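Trehalose synthase regulatory protein (PDB 5HUS) probably serves as a regulatory subunit of the trehalose synthase complex, its C-terminal domain having the HAD-type fold of the trehalose-phosphatase family. Local coordinates at residues L104-D115 / Q218-Q229. Numbering follows the deposited sequence.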
loop_
_atom_site.group_PDB
_atom_site.type_symbol
_atom_site.label_atom_id
_atom_site.label_comp_id
_atom_site.label_asym_id
_atom_site.label_seq_id
_atom_site.Cartn_x
_atom_site.Cartn_y
_atom_site.Cartn_z
ATOM N N LEU A 104 0.547 13.833 2.913
ATOM C CA LEU A 104 -0.543 14.395 2.129
ATOM C C LEU A 104 -0.002 15.319 1.052
ATOM O O LEU A 104 1.066 15.905 1.208
ATOM C CB LEU A 104 -1.509 15.154 3.037
ATOM C CG LEU A 104 -2.133 14.347 4.176
ATOM C CD1 LEU A 104 -2.834 15.272 5.159
ATOM C CD2 LEU A 104 -3.096 13.301 3.641
ATOM N N ILE A 105 -0.743 15.447 -0.040
ATOM C CA ILE A 105 -0.316 16.294 -1.149
ATOM C C ILE A 105 -0.102 17.728 -0.663
ATOM O O ILE A 105 -0.977 18.311 -0.015
ATOM C CB ILE A 105 -1.345 16.255 -2.293
ATOM C CG1 ILE A 105 -1.392 14.857 -2.913
ATOM C CG2 ILE A 105 -1.006 17.268 -3.359
ATOM C CD1 ILE A 105 -2.631 14.607 -3.776
ATOM N N GLY A 106 1.082 18.270 -0.938
ATOM C CA GLY A 106 1.421 19.623 -0.528
ATOM C C GLY A 106 2.043 19.737 0.856
ATOM O O GLY A 106 2.518 20.805 1.239
ATOM N N ALA A 107 2.046 18.641 1.610
ATOM C CA ALA A 107 2.555 18.663 2.984
ATOM C C ALA A 107 4.073 18.554 3.027
ATOM O O ALA A 107 4.671 17.837 2.229
ATOM C CB ALA A 107 1.933 17.543 3.798
ATOM N N LYS A 108 4.689 19.262 3.969
ATOM C CA LYS A 108 6.138 19.200 4.148
ATOM C C LYS A 108 6.529 18.050 5.070
ATOM O O LYS A 108 7.655 17.564 5.029
ATOM C CB LYS A 108 6.675 20.514 4.721
ATOM C CG LYS A 108 6.306 21.760 3.939
ATOM C CD LYS A 108 7.070 22.969 4.467
ATOM C CE LYS A 108 6.153 24.159 4.712
ATOM N NZ LYS A 108 5.473 24.621 3.469
ATOM N N ASN A 109 5.589 17.623 5.904
ATOM C CA ASN A 109 5.883 16.645 6.941
ATOM C C ASN A 109 5.080 15.361 6.806
ATOM O O ASN A 109 3.978 15.363 6.269
ATOM C CB ASN A 109 5.631 17.263 8.314
ATOM C CG ASN A 109 6.616 18.356 8.641
ATOM O OD1 ASN A 109 7.812 18.224 8.375
ATOM N ND2 ASN A 109 6.125 19.448 9.210
ATOM N N TRP A 110 5.646 14.266 7.303
ATOM C CA TRP A 110 4.932 13.001 7.352
ATOM C C TRP A 110 4.038 12.923 8.568
ATOM O O TRP A 110 4.406 13.364 9.662
ATOM C CB TRP A 110 5.896 11.813 7.384
ATOM C CG TRP A 110 6.721 11.633 6.160
ATOM C CD1 TRP A 110 7.933 12.205 5.895
ATOM C CD2 TRP A 110 6.415 10.797 5.035
ATOM N NE1 TRP A 110 8.395 11.787 4.668
ATOM C CE2 TRP A 110 7.483 10.920 4.123
ATOM C CE3 TRP A 110 5.341 9.959 4.714
ATOM C CZ2 TRP A 110 7.508 10.237 2.906
ATOM C CZ3 TRP A 110 5.366 9.282 3.505
ATOM C CH2 TRP A 110 6.443 9.427 2.613
ATOM N N ILE A 111 2.870 12.338 8.361
ATOM C CA ILE A 111 1.993 11.927 9.439
ATOM C C ILE A 111 2.346 10.513 9.850
ATOM O O ILE A 111 2.461 9.629 9.003
ATOM C CB ILE A 111 0.523 11.965 9.020
ATOM C CG1 ILE A 111 0.093 13.396 8.699
ATOM C CG2 ILE A 111 -0.356 11.343 10.110
ATOM C CD1 ILE A 111 -1.232 13.467 7.974
ATOM N N SER A 112 2.527 10.297 11.144
ATOM C CA SER A 112 2.808 8.956 11.632
ATOM C C SER A 112 1.519 8.291 12.105
ATOM O O SER A 112 1.008 8.580 13.189
ATOM C CB SER A 112 3.844 8.995 12.756
ATOM O OG SER A 112 4.221 7.680 13.136
ATOM N N LEU A 113 0.986 7.410 11.268
ATOM C CA LEU A 113 -0.131 6.572 11.665
ATOM C C LEU A 113 0.366 5.522 12.654
ATOM O O LEU A 113 -0.342 5.149 13.595
ATOM C CB LEU A 113 -0.770 5.928 10.434
ATOM C CG LEU A 113 -2.117 5.228 10.573
ATOM C CD1 LEU A 113 -3.121 6.075 11.344
ATOM C CD2 LEU A 113 -2.651 4.897 9.182
ATOM N N ALA A 114 1.592 5.047 12.432
ATOM C CA ALA A 114 2.277 4.198 13.395
ATOM C C ALA A 114 2.445 4.970 14.699
ATOM O O ALA A 114 2.735 6.167 14.682
ATOM C CB ALA A 114 3.634 3.749 12.854
ATOM N N ASP A 115 2.230 4.290 15.821
ATOM C CA ASP A 115 2.467 4.882 17.132
ATOM C C ASP A 115 3.922 4.693 17.538
ATOM O O ASP A 115 4.413 3.570 17.568
ATOM C CB ASP A 115 1.548 4.253 18.182
ATOM C CG ASP A 115 1.723 4.879 19.535
ATOM O OD1 ASP A 115 1.177 5.982 19.741
ATOM O OD2 ASP A 115 2.427 4.283 20.380
ATOM N N GLN A 218 -3.863 18.904 8.439
ATOM C CA GLN A 218 -2.916 17.979 9.038
ATOM C C GLN A 218 -2.921 18.042 10.555
ATOM O O GLN A 218 -2.853 17.010 11.222
ATOM C CB GLN A 218 -1.514 18.268 8.513
ATOM C CG GLN A 218 -0.470 17.265 8.933
ATOM C CD GLN A 218 0.553 17.045 7.845
ATOM O OE1 GLN A 218 0.217 17.033 6.658
ATOM N NE2 GLN A 218 1.810 16.876 8.238
ATOM N N LYS A 219 -3.002 19.254 11.094
ATOM C CA LYS A 219 -2.975 19.437 12.540
ATOM C C LYS A 219 -4.128 18.697 13.204
ATOM O O LYS A 219 -3.956 18.098 14.262
ATOM C CB LYS A 219 -3.013 20.923 12.900
ATOM C CG LYS A 219 -1.726 21.663 12.556
ATOM C CD LYS A 219 -1.640 23.004 13.272
ATOM C CE LYS A 219 -0.326 23.711 12.971
ATOM N NZ LYS A 219 0.864 22.898 13.364
ATOM N N TYR A 220 -5.297 18.718 12.572
ATOM C CA TYR A 220 -6.444 17.992 13.106
ATOM C C TYR A 220 -6.170 16.493 13.105
ATOM O O TYR A 220 -6.415 15.808 14.096
ATOM C CB TYR A 220 -7.711 18.299 12.303
ATOM C CG TYR A 220 -8.905 17.467 12.717
ATOM C CD1 TYR A 220 -9.764 17.902 13.716
ATOM C CD2 TYR A 220 -9.174 16.247 12.105
ATOM C CE1 TYR A 220 -10.856 17.142 14.098
ATOM C CE2 TYR A 220 -10.258 15.483 12.481
ATOM C CZ TYR A 220 -11.099 15.934 13.476
ATOM O OH TYR A 220 -12.178 15.165 13.845
ATOM N N VAL A 221 -5.662 15.991 11.983
ATOM C CA VAL A 221 -5.364 14.572 11.849
ATOM C C VAL A 221 -4.342 14.120 12.894
ATOM O O VAL A 221 -4.535 13.102 13.562
ATOM C CB VAL A 221 -4.836 14.242 10.440
ATOM C CG1 VAL A 221 -4.399 12.786 10.360
ATOM C CG2 VAL A 221 -5.901 14.539 9.403
ATOM N N VAL A 222 -3.261 14.881 13.035
ATOM C CA VAL A 222 -2.221 14.539 13.998
ATOM C C VAL A 222 -2.776 14.560 15.422
ATOM O O VAL A 222 -2.560 13.621 16.190
ATOM C CB VAL A 222 -1.007 15.488 13.874
ATOM C CG1 VAL A 222 -0.000 15.220 14.982
ATOM C CG2 VAL A 222 -0.352 15.325 12.505
ATOM N N THR A 223 -3.528 15.604 15.757
ATOM C CA THR A 223 -4.142 15.721 17.076
ATOM C C THR A 223 -5.103 14.566 17.352
ATOM O O THR A 223 -5.179 14.062 18.475
ATOM C CB THR A 223 -4.900 17.058 17.225
ATOM O OG1 THR A 223 -3.979 18.148 17.101
ATOM C CG2 THR A 223 -5.593 17.144 18.580
ATOM N N HIS A 224 -5.826 14.137 16.324
ATOM C CA HIS A 224 -6.816 13.080 16.497
ATOM C C HIS A 224 -6.363 11.748 15.900
ATOM O O HIS A 224 -7.186 10.967 15.439
ATOM C CB HIS A 224 -8.153 13.501 15.878
ATOM C CG HIS A 224 -8.752 14.719 16.513
ATOM N ND1 HIS A 224 -8.357 15.998 16.187
ATOM C CD2 HIS A 224 -9.707 14.849 17.464
ATOM C CE1 HIS A 224 -9.046 16.866 16.908
ATOM N NE2 HIS A 224 -9.870 16.194 17.692
ATOM N N ILE A 225 -5.063 11.475 15.938
ATOM C CA ILE A 225 -4.540 10.305 15.236
ATOM C C ILE A 225 -5.071 8.998 15.837
ATOM O O ILE A 225 -5.222 8.011 15.130
ATOM C CB ILE A 225 -2.987 10.297 15.212
ATOM C CG1 ILE A 225 -2.464 9.338 14.133
ATOM C CG2 ILE A 225 -2.396 9.967 16.591
ATOM C CD1 ILE A 225 -2.721 9.806 12.715
ATOM N N ASN A 226 -5.400 9.004 17.128
ATOM C CA ASN A 226 -5.954 7.812 17.764
ATOM C C ASN A 226 -7.207 7.299 17.055
ATOM O O ASN A 226 -7.410 6.088 16.928
ATOM C CB ASN A 226 -6.258 8.092 19.240
ATOM C CG ASN A 226 -7.521 7.405 19.721
ATOM O OD1 ASN A 226 -7.516 6.213 20.029
ATOM N ND2 ASN A 226 -8.614 8.160 19.796
ATOM N N GLU A 227 -8.038 8.221 16.581
ATOM C CA GLU A 227 -9.231 7.861 15.822
ATOM C C GLU A 227 -8.890 7.134 14.518
ATOM O O GLU A 227 -9.600 6.217 14.113
ATOM C CB GLU A 227 -10.062 9.108 15.519
ATOM C CG GLU A 227 -10.685 9.753 16.745
ATOM C CD GLU A 227 -11.429 11.028 16.407
ATOM O OE1 GLU A 227 -11.872 11.178 15.246
ATOM O OE2 GLU A 227 -11.566 11.887 17.303
ATOM N N PHE A 228 -7.807 7.538 13.862
ATOM C CA PHE A 228 -7.409 6.894 12.616
ATOM C C PHE A 228 -6.668 5.580 12.859
ATOM O O PHE A 228 -6.503 4.767 11.945
ATOM C CB PHE A 228 -6.569 7.863 11.773
ATOM C CG PHE A 228 -7.346 9.062 11.309
ATOM C CD1 PHE A 228 -7.216 10.283 11.951
ATOM C CD2 PHE A 228 -8.245 8.954 10.262
ATOM C CE1 PHE A 228 -7.951 11.384 11.546
ATOM C CE2 PHE A 228 -8.990 10.053 9.848
ATOM C CZ PHE A 228 -8.837 11.271 10.489
ATOM N N GLN A 229 -6.256 5.355 14.102
ATOM C CA GLN A 229 -5.587 4.115 14.482
ATOM C C GLN A 229 -6.563 3.058 14.995
ATOM O O GLN A 229 -6.184 1.905 15.194
ATOM C CB GLN A 229 -4.535 4.393 15.552
ATOM C CG GLN A 229 -3.449 5.350 15.115
ATOM C CD GLN A 229 -2.626 5.864 16.281
ATOM O OE1 GLN A 229 -3.092 5.890 17.425
ATOM N NE2 GLN A 229 -1.402 6.280 16.001
HETATM O O HOH W 1 1.293 14.801 5.624
HETATM O O HOH W 2 0.061 7.661 18.099
#
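Ile111 lies along the side chain of Gln218, its CG1 3.8 Å from Gln218 CD, while its CD1 reaches Val221 CG1 and its CG2 meets Ile225 CD1 at 3.8 Å. Leu113 adds a second apolar group: although its CB sets off away from 218-229, CD1 returns to lie against Ile225 CD1, Phe228 CB and, at 3.9 Å, Gln229 CG.

Two glutamine amides make the polar contacts. Gln218, with CG anti to the backbone N (chi1 -173°) and a bend at chi2, turns the edge of its amide to the loop: NE2 donates a long bond of 3.3 Å to Asn109 O, arriving well above the carbonyl plane, and OE1 lies 3.4 Å from Ala107 CB. A water accepts from Leu104 N and lies within hydrogen-bonding distance of Asn109 O and Gln218 OE1. Gln229, extended beyond CG, gives a shorter bond from NE2 to Leu113 O (2.9 Å, N-H...O angle 148°); a second water joins the same NE2 to Asp115 OD1. Asp115 OD2 caps Glu118 N at the start of helix 116-136.

The contact lays helix 218-223 and the weakly bonded helix 225-229 against strand 111-112, the outermost strand of the main mixed sheet, paired with strand 101-103 through Ile111 and Val102. Helix 200-213 backs the apolar group, with Ile200 and Lys203 touching Leu113, Cys211 touching Val221 and Ser210 touching Phe228.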